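Local coordinates for protein OsmC family peroxiredoxin (Aquifex aeolicus, PDB 2E8E) that probably reduces peroxides through a pair of reactive cysteines, as other members of the OsmC family of peroxiredoxins do, at residues M35-S46 with K78-Y87; K92-K103 with I124-E132. All coordinates share one frame; numbering follows the deposited sequence.

Contact 1. Residues M35-S46 with K78-Y87; sequences MELLLVSIGSCS and KIYEEIEIKY
Helix 35-46, which carries Met35 and Ser46, runs over strand 82-87 at 39°, their axes 10.6 Å apart, a helix packed on the face of a mixed sheet in the OsmC fold. Tyr80, ahead of the corner the chain turns at Glu81, points toward the start of segment 35-46. Tyr80 OH donates to Met35 O at 2.7 Å, from above the carbonyl plane. The bent Met35 chain (chi1 -82°, chi2 -72°) curls back and sets its methyl CE over the centre of the ring, 3.5 Å from the centroid, a Met-aromatic contact made chiefly through CH-pi. Leu38 CD2 meets the same ring at its edge. A leucine in place of Tyr80 would probably leave Met35 O without this donor and deprive the methionine methyl of its aromatic platform. Further along, branched aliphatic chains fill the interface: Leu39 CD2 slides past Ile83 CG2, while Ile42 meets Ile83 tip to tip, CD1 to CD1, and sends CG2 to Ile85 CD1. Cys45, able to pair with Cys110, is reduced here. A serine suits this buried spot because its small hydroxyl serves two partners: Ser46 OG shares a hydrogen bond of 2.6 Å with Tyr87 OH and another with Ser105 OG.

Contact 2. Residues K92-K103 with I124-E132; sequences KVEEKALEQAVK and ISWEVKWEE
Helix 95-103 runs roughly antiparallel to strand 124-130, at 146°, axes 8.1 Å apart, with Trp126 and Val128 turned up against it; helix 95-109 here covers the outermost strand within this chain of the mixed sheet of the OsmC fold. The indole of Trp126 takes up the largest share. Its NE1 donates to Glu95 OE2 at 2.8 Å, almost straight at 173°; the acceptor sits in the ring plane and uses its anti lone pair, and carboxylate and indole are nearly coplanar. Glu95 gets there by bending at chi2 (-94°), which brings its end back to the strand. A tryptophan suits this half-exposed place, since its N-H is satisfied at the edge while Glu99 CA packs over one face of the Trp126 indole and Glu99 CG comes to Trp126 CZ2 at 3.4 Å. Beneath the helix, Leu98 CD2 fits between Trp126 CB and Val128 CG2, and Val102 CG1 touches Ile124 CG2 at 3.6 Å.

Past the end of the strand, Glu131 has its basic partner elsewhere, in a salt bridge with Lys62. Glu94 occupies the N-cap position, where its carbonyl oxygen accepts from Leu98 N and, weakly, from Ala97 N. Before the helix, the backbone of Lys92 lies on Trp130, its CA 3.6 Å from the centroid of the six-membered ring. The lysine chain, nearly straight until it bends at chi4, carries its ammonium onward to the C-terminal residue, where Lys92 NZ forms a salt bridge with Glu132 OE1 at 3.5 Å.

Overall arrangement
The two contacts lie about 20 Å apart, centre to centre, on one mixed sheet, contact 1 near the middle of the chain and contact 2 toward its surface. They come in series: strand 80-90 ends contact 1 and leads directly into helix 95-109, which opens contact 2. Strands 80-90 and 121-130 are parallel neighbours, and they join the two contacts through a salt bridge between Lys86 and Glu127 and a probable hydrogen bond from Glu127 N to Tyr87 O. Helices 34-56 and 95-109 also meet each other, through Ala101. The sheet thus joins the helix that carries Cys45 to the C-terminal strand, while helix 34-56 also meets the second subunit.

Contact 1. Residues M35-S46 with K78-Y87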
loop_
_atom_site.group_PDB
_atom_site.type_symbol
_atom_site.label_atom_id
_atom_site.label_comp_id
_atom_site.label_asym_id
_atom_site.label_seq_id
_atom_site.Cartn_x
_atom_site.Cartn_y
_atom_site.Cartn_z
ATOM N N MET A 35 5.967 -3.059 -3.017
ATOM C CA MET A 35 6.334 -1.652 -2.974
ATOM C C MET A 35 5.629 -0.851 -4.068
ATOM O O MET A 35 5.362 0.339 -3.894
ATOM C CB MET A 35 7.852 -1.497 -3.038
ATOM C CG MET A 35 8.512 -1.692 -1.657
ATOM S SD MET A 35 8.246 -0.318 -0.473
ATOM C CE MET A 35 9.696 0.654 -0.870
ATOM N N GLU A 36 5.320 -1.490 -5.194
ATOM C CA GLU A 36 4.574 -0.785 -6.232
ATOM C C GLU A 36 3.152 -0.613 -5.702
ATOM O O GLU A 36 2.514 0.419 -5.935
ATOM C CB GLU A 36 4.561 -1.569 -7.552
ATOM C CG GLU A 36 5.861 -1.455 -8.330
ATOM C CD GLU A 36 5.827 -2.172 -9.669
ATOM O OE1 GLU A 36 4.777 -2.751 -10.027
ATOM O OE2 GLU A 36 6.863 -2.155 -10.364
ATOM N N LEU A 37 2.655 -1.617 -4.975
ATOM C CA LEU A 37 1.313 -1.535 -4.403
ATOM C C LEU A 37 1.220 -0.409 -3.375
ATOM O O LEU A 37 0.160 0.193 -3.204
ATOM C CB LEU A 37 0.901 -2.869 -3.761
ATOM C CG LEU A 37 0.473 -3.948 -4.759
ATOM C CD1 LEU A 37 0.037 -5.202 -4.012
ATOM C CD2 LEU A 37 -0.681 -3.414 -5.613
ATOM N N LEU A 38 2.321 -0.118 -2.686
ATOM C CA LEU A 38 2.293 0.980 -1.724
ATOM C C LEU A 38 2.059 2.279 -2.496
ATOM O O LEU A 38 1.278 3.135 -2.070
ATOM C CB LEU A 38 3.612 1.067 -0.937
ATOM C CG LEU A 38 3.756 2.329 -0.068
ATOM C CD1 LEU A 38 2.611 2.384 0.944
ATOM C CD2 LEU A 38 5.097 2.326 0.653
ATOM N N LEU A 39 2.732 2.431 -3.634
ATOM C CA LEU A 39 2.550 3.642 -4.431
ATOM C C LEU A 39 1.112 3.706 -4.943
ATOM O O LEU A 39 0.517 4.783 -5.020
ATOM C CB LEU A 39 3.535 3.681 -5.604
ATOM C CG LEU A 39 5.014 3.845 -5.239
ATOM C CD1 LEU A 39 5.839 3.842 -6.513
ATOM C CD2 LEU A 39 5.236 5.153 -4.475
ATOM N N VAL A 40 0.545 2.557 -5.297
ATOM C CA VAL A 40 -0.837 2.545 -5.764
ATOM C C VAL A 40 -1.766 2.971 -4.625
ATOM O O VAL A 40 -2.717 3.729 -4.840
ATOM C CB VAL A 40 -1.264 1.139 -6.279
ATOM C CG1 VAL A 40 -2.771 1.101 -6.524
ATOM C CG2 VAL A 40 -0.523 0.813 -7.567
ATOM N N SER A 41 -1.488 2.495 -3.412
ATOM C CA SER A 41 -2.314 2.847 -2.256
ATOM C C SER A 41 -2.269 4.352 -2.008
ATOM O O SER A 41 -3.294 4.989 -1.760
ATOM C CB SER A 41 -1.827 2.103 -1.006
ATOM O OG SER A 41 -1.884 0.703 -1.219
ATOM N N ILE A 42 -1.069 4.913 -2.076
ATOM C CA ILE A 42 -0.885 6.344 -1.876
ATOM C C ILE A 42 -1.616 7.134 -2.961
ATOM O O ILE A 42 -2.392 8.050 -2.665
ATOM C CB ILE A 42 0.617 6.715 -1.930
ATOM C CG1 ILE A 42 1.347 6.126 -0.716
ATOM C CG2 ILE A 42 0.782 8.228 -1.994
ATOM C CD1 ILE A 42 2.871 6.240 -0.813
ATOM N N GLY A 43 -1.359 6.769 -4.215
ATOM C CA GLY A 43 -1.965 7.457 -5.341
ATOM C C GLY A 43 -3.479 7.410 -5.372
ATOM O O GLY A 43 -4.129 8.428 -5.630
ATOM N N SER A 44 -4.051 6.239 -5.100
ATOM C CA SER A 44 -5.500 6.106 -5.124
ATOM C C SER A 44 -6.160 6.783 -3.930
ATOM O O SER A 44 -7.218 7.403 -4.074
ATOM C CB SER A 44 -5.904 4.627 -5.202
ATOM O OG SER A 44 -5.385 3.882 -4.114
ATOM N N CYS A 45 -5.546 6.681 -2.752
ATOM C CA CYS A 45 -6.110 7.320 -1.564
ATOM C C CYS A 45 -6.186 8.824 -1.819
ATOM O O CYS A 45 -7.222 9.451 -1.592
ATOM C CB CYS A 45 -5.236 7.058 -0.336
ATOM S SG CYS A 45 -5.959 7.625 1.234
ATOM N N SER A 46 -5.089 9.395 -2.307
ATOM C CA SER A 46 -5.049 10.832 -2.592
ATOM C C SER A 46 -5.968 11.185 -3.758
ATOM O O SER A 46 -6.655 12.214 -3.734
ATOM C CB SER A 46 -3.618 11.268 -2.919
ATOM O OG SER A 46 -3.549 12.674 -3.134
ATOM N N LYS A 78 14.938 -1.269 2.462
ATOM C CA LYS A 78 15.001 -0.443 1.266
ATOM C C LYS A 78 13.761 0.415 1.049
ATOM O O LYS A 78 13.060 0.287 0.047
ATOM C CB LYS A 78 15.268 -1.332 0.052
ATOM C CG LYS A 78 16.577 -2.112 0.183
ATOM C CD LYS A 78 16.911 -2.883 -1.080
ATOM C CE LYS A 78 18.288 -3.520 -0.964
ATOM N NZ LYS A 78 18.681 -4.249 -2.201
ATOM N N ILE A 79 13.508 1.298 2.007
ATOM C CA ILE A 79 12.364 2.197 1.950
ATOM C C ILE A 79 12.557 3.229 0.843
ATOM O O ILE A 79 13.654 3.385 0.309
ATOM C CB ILE A 79 12.209 2.977 3.273
ATOM C CG1 ILE A 79 13.466 3.817 3.525
ATOM C CG2 ILE A 79 11.966 2.014 4.431
ATOM C CD1 ILE A 79 13.386 4.710 4.742
ATOM N N TYR A 80 11.486 3.932 0.494
ATOM C CA TYR A 80 11.584 4.990 -0.504
ATOM C C TYR A 80 12.194 6.207 0.184
ATOM O O TYR A 80 11.621 6.732 1.138
ATOM C CB TYR A 80 10.200 5.385 -1.028
ATOM C CG TYR A 80 9.543 4.366 -1.925
ATOM C CD1 TYR A 80 10.183 3.899 -3.071
ATOM C CD2 TYR A 80 8.261 3.897 -1.643
ATOM C CE1 TYR A 80 9.558 2.992 -3.922
ATOM C CE2 TYR A 80 7.627 2.989 -2.482
ATOM C CZ TYR A 80 8.281 2.542 -3.620
ATOM O OH TYR A 80 7.645 1.660 -4.456
ATOM N N GLU A 81 13.353 6.657 -0.284
ATOM C CA GLU A 81 13.974 7.831 0.311
ATOM C C GLU A 81 13.304 9.061 -0.284
ATOM O O GLU A 81 13.342 10.153 0.287
ATOM C CB GLU A 81 15.475 7.866 0.011
ATOM C CG GLU A 81 16.221 6.620 0.458
ATOM C CD GLU A 81 17.598 6.928 1.018
ATOM O OE1 GLU A 81 18.376 7.640 0.351
ATOM O OE2 GLU A 81 17.902 6.450 2.131
ATOM N N GLU A 82 12.677 8.864 -1.436
ATOM C CA GLU A 82 12.000 9.945 -2.132
ATOM C C GLU A 82 10.801 9.408 -2.894
ATOM O O GLU A 82 10.854 8.321 -3.465
ATOM C CB GLU A 82 12.973 10.621 -3.106
ATOM C CG GLU A 82 12.319 11.527 -4.133
ATOM C CD GLU A 82 13.310 12.065 -5.155
ATOM O OE1 GLU A 82 12.941 12.151 -6.343
ATOM O OE2 GLU A 82 14.449 12.408 -4.771
ATOM N N ILE A 83 9.710 10.164 -2.877
ATOM C CA ILE A 83 8.512 9.784 -3.612
ATOM C C ILE A 83 8.032 11.025 -4.341
ATOM O O ILE A 83 7.749 12.045 -3.714
ATOM C CB ILE A 83 7.368 9.305 -2.689
ATOM C CG1 ILE A 83 7.799 8.059 -1.913
ATOM C CG2 ILE A 83 6.127 8.995 -3.539
ATOM C CD1 ILE A 83 6.719 7.494 -1.017
ATOM N N GLU A 84 7.964 10.939 -5.665
ATOM C CA GLU A 84 7.495 12.052 -6.477
ATOM C C GLU A 84 6.082 11.740 -6.922
ATOM O O GLU A 84 5.809 10.640 -7.408
ATOM C CB GLU A 84 8.364 12.230 -7.721
ATOM C CG GLU A 84 9.778 12.687 -7.465
ATOM C CD GLU A 84 10.524 12.946 -8.760
ATOM O OE1 GLU A 84 10.070 13.810 -9.541
ATOM O OE2 GLU A 84 11.556 12.284 -9.002
ATOM N N ILE A 85 5.181 12.702 -6.755
ATOM C CA ILE A 85 3.803 12.502 -7.165
ATOM C C ILE A 85 3.402 13.668 -8.045
ATOM O O ILE A 85 3.530 14.828 -7.644
ATOM C CB ILE A 85 2.833 12.454 -5.965
ATOM C CG1 ILE A 85 3.298 11.412 -4.943
ATOM C CG2 ILE A 85 1.433 12.114 -6.457
ATOM C CD1 ILE A 85 2.425 11.327 -3.706
ATOM N N LYS A 86 2.926 13.357 -9.244
ATOM C CA LYS A 86 2.489 14.381 -10.181
ATOM C C LYS A 86 1.018 14.161 -10.507
ATOM O O LYS A 86 0.632 13.083 -10.963
ATOM C CB LYS A 86 3.316 14.315 -11.467
ATOM C CG LYS A 86 2.924 15.351 -12.509
ATOM C CD LYS A 86 3.772 15.208 -13.764
ATOM C CE LYS A 86 3.373 16.226 -14.813
ATOM N NZ LYS A 86 3.505 17.615 -14.294
ATOM N N TYR A 87 0.204 15.184 -10.262
ATOM C CA TYR A 87 -1.227 15.116 -10.531
ATOM C C TYR A 87 -1.532 15.889 -11.810
ATOM O O TYR A 87 -1.121 17.040 -11.954
ATOM C CB TYR A 87 -2.021 15.763 -9.396
ATOM C CG TYR A 87 -1.820 15.144 -8.034
ATOM C CD1 TYR A 87 -2.717 14.199 -7.537
ATOM C CD2 TYR A 87 -0.748 15.523 -7.229
ATOM C CE1 TYR A 87 -2.554 13.650 -6.264
ATOM C CE2 TYR A 87 -0.575 14.979 -5.961
ATOM C CZ TYR A 87 -1.482 14.048 -5.483
ATOM O OH TYR A 87 -1.323 13.530 -4.219
#

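Contact 2. Residues K92-K103 with I124-E132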
loop_
_atom_site.group_PDB
_atom_site.type_symbol
_atom_site.label_atom_id
_atom_site.label_comp_id
_atom_site.label_asym_id
_atom_site.label_seq_id
_atom_site.Cartn_x
_atom_site.Cartn_y
_atom_site.Cartn_z
ATOM N N LYS A 92 -12.144 21.006 -17.924
ATOM C CA LYS A 92 -12.294 22.431 -17.651
ATOM C C LYS A 92 -11.976 22.567 -16.171
ATOM O O LYS A 92 -12.870 22.712 -15.339
ATOM C CB LYS A 92 -13.725 22.890 -17.933
ATOM C CG LYS A 92 -14.160 22.760 -19.389
ATOM C CD LYS A 92 -15.620 23.179 -19.549
ATOM C CE LYS A 92 -16.137 22.956 -20.964
ATOM N NZ LYS A 92 -15.500 23.861 -21.957
ATOM N N VAL A 93 -10.689 22.490 -15.852
ATOM C CA VAL A 93 -10.221 22.571 -14.476
ATOM C C VAL A 93 -9.242 23.725 -14.311
ATOM O O VAL A 93 -8.277 23.845 -15.060
ATOM C CB VAL A 93 -9.507 21.258 -14.063
ATOM C CG1 VAL A 93 -9.164 21.290 -12.583
ATOM C CG2 VAL A 93 -10.389 20.064 -14.393
ATOM N N GLU A 94 -9.498 24.574 -13.326
ATOM C CA GLU A 94 -8.629 25.711 -13.064
ATOM C C GLU A 94 -7.463 25.249 -12.200
ATOM O O GLU A 94 -7.644 24.493 -11.246
ATOM C CB GLU A 94 -9.417 26.810 -12.357
ATOM C CG GLU A 94 -10.614 27.282 -13.165
ATOM C CD GLU A 94 -11.554 28.148 -12.362
ATOM O OE1 GLU A 94 -11.163 29.276 -11.996
ATOM O OE2 GLU A 94 -12.686 27.695 -12.096
ATOM N N GLU A 95 -6.265 25.698 -12.552
ATOM C CA GLU A 95 -5.065 25.323 -11.820
ATOM C C GLU A 95 -5.216 25.591 -10.322
ATOM O O GLU A 95 -4.715 24.826 -9.498
ATOM C CB GLU A 95 -3.863 26.080 -12.397
ATOM C CG GLU A 95 -2.498 25.596 -11.922
ATOM C CD GLU A 95 -1.979 26.382 -10.735
ATOM O OE1 GLU A 95 -1.996 27.630 -10.802
ATOM O OE2 GLU A 95 -1.544 25.758 -9.743
ATOM N N LYS A 96 -5.923 26.664 -9.971
ATOM C CA LYS A 96 -6.134 27.017 -8.568
ATOM C C LYS A 96 -6.954 25.960 -7.831
ATOM O O LYS A 96 -6.710 25.678 -6.654
ATOM C CB LYS A 96 -6.847 28.364 -8.454
ATOM C CG LYS A 96 -8.261 28.359 -9.012
ATOM C CD LYS A 96 -8.995 29.652 -8.695
ATOM C CE LYS A 96 -10.394 29.640 -9.288
ATOM N NZ LYS A 96 -11.156 28.417 -8.898
ATOM N N ALA A 97 -7.936 25.390 -8.523
ATOM C CA ALA A 97 -8.786 24.366 -7.930
ATOM C C ALA A 97 -7.984 23.084 -7.732
ATOM O O ALA A 97 -8.104 22.428 -6.696
ATOM C CB ALA A 97 -9.999 24.098 -8.820
ATOM N N LEU A 98 -7.167 22.731 -8.721
ATOM C CA LEU A 98 -6.355 21.521 -8.617
ATOM C C LEU A 98 -5.347 21.684 -7.486
ATOM O O LEU A 98 -5.131 20.763 -6.703
ATOM C CB LEU A 98 -5.622 21.229 -9.930
ATOM C CG LEU A 98 -4.717 19.988 -9.876
ATOM C CD1 LEU A 98 -5.548 18.759 -9.518
ATOM C CD2 LEU A 98 -4.020 19.786 -11.213
ATOM N N GLU A 99 -4.733 22.862 -7.397
ATOM C CA GLU A 99 -3.764 23.108 -6.336
ATOM C C GLU A 99 -4.407 22.939 -4.958
ATOM O O GLU A 99 -3.826 22.314 -4.067
ATOM C CB GLU A 99 -3.168 24.514 -6.463
ATOM C CG GLU A 99 -2.356 24.947 -5.242
ATOM C CD GLU A 99 -1.584 26.235 -5.467
ATOM O OE1 GLU A 99 -2.066 27.098 -6.232
ATOM O OE2 GLU A 99 -0.502 26.392 -4.864
ATOM N N GLN A 100 -5.607 23.490 -4.781
ATOM C CA GLN A 100 -6.304 23.376 -3.502
ATOM C C GLN A 100 -6.643 21.921 -3.178
ATOM O O GLN A 100 -6.535 21.492 -2.030
ATOM C CB GLN A 100 -7.598 24.188 -3.515
ATOM C CG GLN A 100 -7.406 25.692 -3.512
ATOM C CD GLN A 100 -8.727 26.432 -3.456
ATOM O OE1 GLN A 100 -9.503 26.267 -2.515
ATOM N NE2 GLN A 100 -8.992 27.252 -4.467
ATOM N N ALA A 101 -7.059 21.174 -4.194
ATOM C CA ALA A 101 -7.412 19.770 -4.008
ATOM C C ALA A 101 -6.181 18.958 -3.620
ATOM O O ALA A 101 -6.243 18.109 -2.732
ATOM C CB ALA A 101 -8.026 19.211 -5.287
ATOM N N VAL A 102 -5.062 19.223 -4.288
ATOM C CA VAL A 102 -3.823 18.508 -4.002
ATOM C C VAL A 102 -3.283 18.836 -2.611
ATOM O O VAL A 102 -2.828 17.944 -1.889
ATOM C CB VAL A 102 -2.748 18.825 -5.064
ATOM C CG1 VAL A 102 -1.405 18.252 -4.642
ATOM C CG2 VAL A 102 -3.166 18.234 -6.407
ATOM N N LYS A 103 -3.342 20.107 -2.222
ATOM C CA LYS A 103 -2.852 20.488 -0.903
ATOM C C LYS A 103 -3.727 19.946 0.222
ATOM O O LYS A 103 -3.215 19.449 1.227
ATOM C CB LYS A 103 -2.727 22.009 -0.795
ATOM C CG LYS A 103 -1.625 22.566 -1.678
ATOM C CD LYS A 103 -1.405 24.045 -1.434
ATOM C CE LYS A 103 -0.296 24.576 -2.325
ATOM N NZ LYS A 103 0.952 23.778 -2.176
ATOM N N ILE A 124 5.829 16.948 -4.576
ATOM C CA ILE A 124 4.524 17.031 -5.214
ATOM C C ILE A 124 4.435 18.113 -6.284
ATOM O O ILE A 124 4.938 19.223 -6.106
ATOM C CB ILE A 124 3.443 17.293 -4.151
ATOM C CG1 ILE A 124 3.470 16.168 -3.111
ATOM C CG2 ILE A 124 2.073 17.397 -4.800
ATOM C CD1 ILE A 124 2.593 16.421 -1.916
ATOM N N SER A 125 3.791 17.776 -7.397
ATOM C CA SER A 125 3.607 18.715 -8.496
ATOM C C SER A 125 2.264 18.443 -9.152
ATOM O O SER A 125 1.682 17.374 -8.977
ATOM C CB SER A 125 4.720 18.568 -9.531
ATOM O OG SER A 125 4.685 17.293 -10.143
ATOM N N TRP A 126 1.766 19.406 -9.915
ATOM C CA TRP A 126 0.485 19.222 -10.574
ATOM C C TRP A 126 0.387 20.125 -11.784
ATOM O O TRP A 126 1.163 21.072 -11.936
ATOM C CB TRP A 126 -0.654 19.528 -9.600
ATOM C CG TRP A 126 -0.612 20.928 -9.074
ATOM C CD1 TRP A 126 -1.123 22.047 -9.670
ATOM C CD2 TRP A 126 0.025 21.370 -7.870
ATOM N NE1 TRP A 126 -0.840 23.159 -8.911
ATOM C CE2 TRP A 126 -0.134 22.772 -7.803
ATOM C CE3 TRP A 126 0.721 20.716 -6.844
ATOM C CZ2 TRP A 126 0.374 23.534 -6.747
ATOM C CZ3 TRP A 126 1.226 21.475 -5.794
ATOM C CH2 TRP A 126 1.052 22.871 -5.756
ATOM N N GLU A 127 -0.569 19.823 -12.650
ATOM C CA GLU A 127 -0.773 20.619 -13.844
ATOM C C GLU A 127 -2.140 20.322 -14.423
ATOM O O GLU A 127 -2.696 19.239 -14.223
ATOM C CB GLU A 127 0.306 20.320 -14.887
ATOM C CG GLU A 127 0.222 18.941 -15.511
ATOM C CD GLU A 127 1.265 18.733 -16.596
ATOM O OE1 GLU A 127 2.472 18.761 -16.277
ATOM O OE2 GLU A 127 0.879 18.545 -17.770
ATOM N N VAL A 128 -2.686 21.297 -15.133
ATOM C CA VAL A 128 -3.982 21.127 -15.750
ATOM C C VAL A 128 -3.846 21.129 -17.258
ATOM O O VAL A 128 -3.003 21.827 -17.824
ATOM C CB VAL A 128 -4.952 22.261 -15.351
ATOM C CG1 VAL A 128 -6.227 22.168 -16.175
ATOM C CG2 VAL A 128 -5.272 22.177 -13.870
ATOM N N LYS A 129 -4.664 20.308 -17.899
ATOM C CA LYS A 129 -4.706 20.230 -19.345
ATOM C C LYS A 129 -6.138 20.623 -19.642
ATOM O O LYS A 129 -7.065 19.839 -19.437
ATOM C CB LYS A 129 -4.419 18.806 -19.826
ATOM C CG LYS A 129 -2.941 18.511 -20.023
ATOM C CD LYS A 129 -2.375 19.334 -21.177
ATOM C CE LYS A 129 -0.904 19.042 -21.409
ATOM N NZ LYS A 129 -0.364 19.818 -22.565
ATOM N N TRP A 130 -6.324 21.860 -20.087
ATOM C CA TRP A 130 -7.657 22.348 -20.386
ATOM C C TRP A 130 -8.208 21.685 -21.633
ATOM O O TRP A 130 -7.684 21.865 -22.736
ATOM C CB TRP A 130 -7.639 23.864 -20.559
ATOM C CG TRP A 130 -9.008 24.437 -20.593
ATOM C CD1 TRP A 130 -9.839 24.527 -21.676
ATOM C CD2 TRP A 130 -9.744 24.949 -19.478
ATOM N NE1 TRP A 130 -11.047 25.064 -21.302
ATOM C CE2 TRP A 130 -11.016 25.333 -19.958
ATOM C CE3 TRP A 130 -9.453 25.120 -18.117
ATOM C CZ2 TRP A 130 -12.000 25.879 -19.125
ATOM C CZ3 TRP A 130 -10.431 25.663 -17.287
ATOM C CH2 TRP A 130 -11.689 26.037 -17.796
ATOM N N GLU A 131 -9.276 20.917 -21.450
ATOM C CA GLU A 131 -9.896 20.205 -22.554
ATOM C C GLU A 131 -11.411 20.201 -22.488
ATOM O O GLU A 131 -12.000 20.214 -21.407
ATOM C CB GLU A 131 -9.407 18.754 -22.585
ATOM C CG GLU A 131 -7.953 18.595 -22.955
ATOM C CD GLU A 131 -7.619 17.179 -23.369
ATOM O OE1 GLU A 131 -8.522 16.490 -23.893
ATOM O OE2 GLU A 131 -6.453 16.766 -23.190
ATOM N N GLU A 132 -12.035 20.183 -23.661
ATOM C CA GLU A 132 -13.484 20.138 -23.757
ATOM C C GLU A 132 -13.871 18.741 -24.230
ATOM O O GLU A 132 -12.945 17.966 -24.563
ATOM C CB GLU A 132 -13.993 21.180 -24.754
ATOM C CG GLU A 132 -13.756 22.615 -24.317
ATOM C CD GLU A 132 -14.317 23.625 -25.298
ATOM O OE1 GLU A 132 -14.216 24.839 -25.020
ATOM O OE2 GLU A 132 -14.856 23.205 -26.346
ATOM O OXT GLU A 132 -15.082 18.439 -24.265
#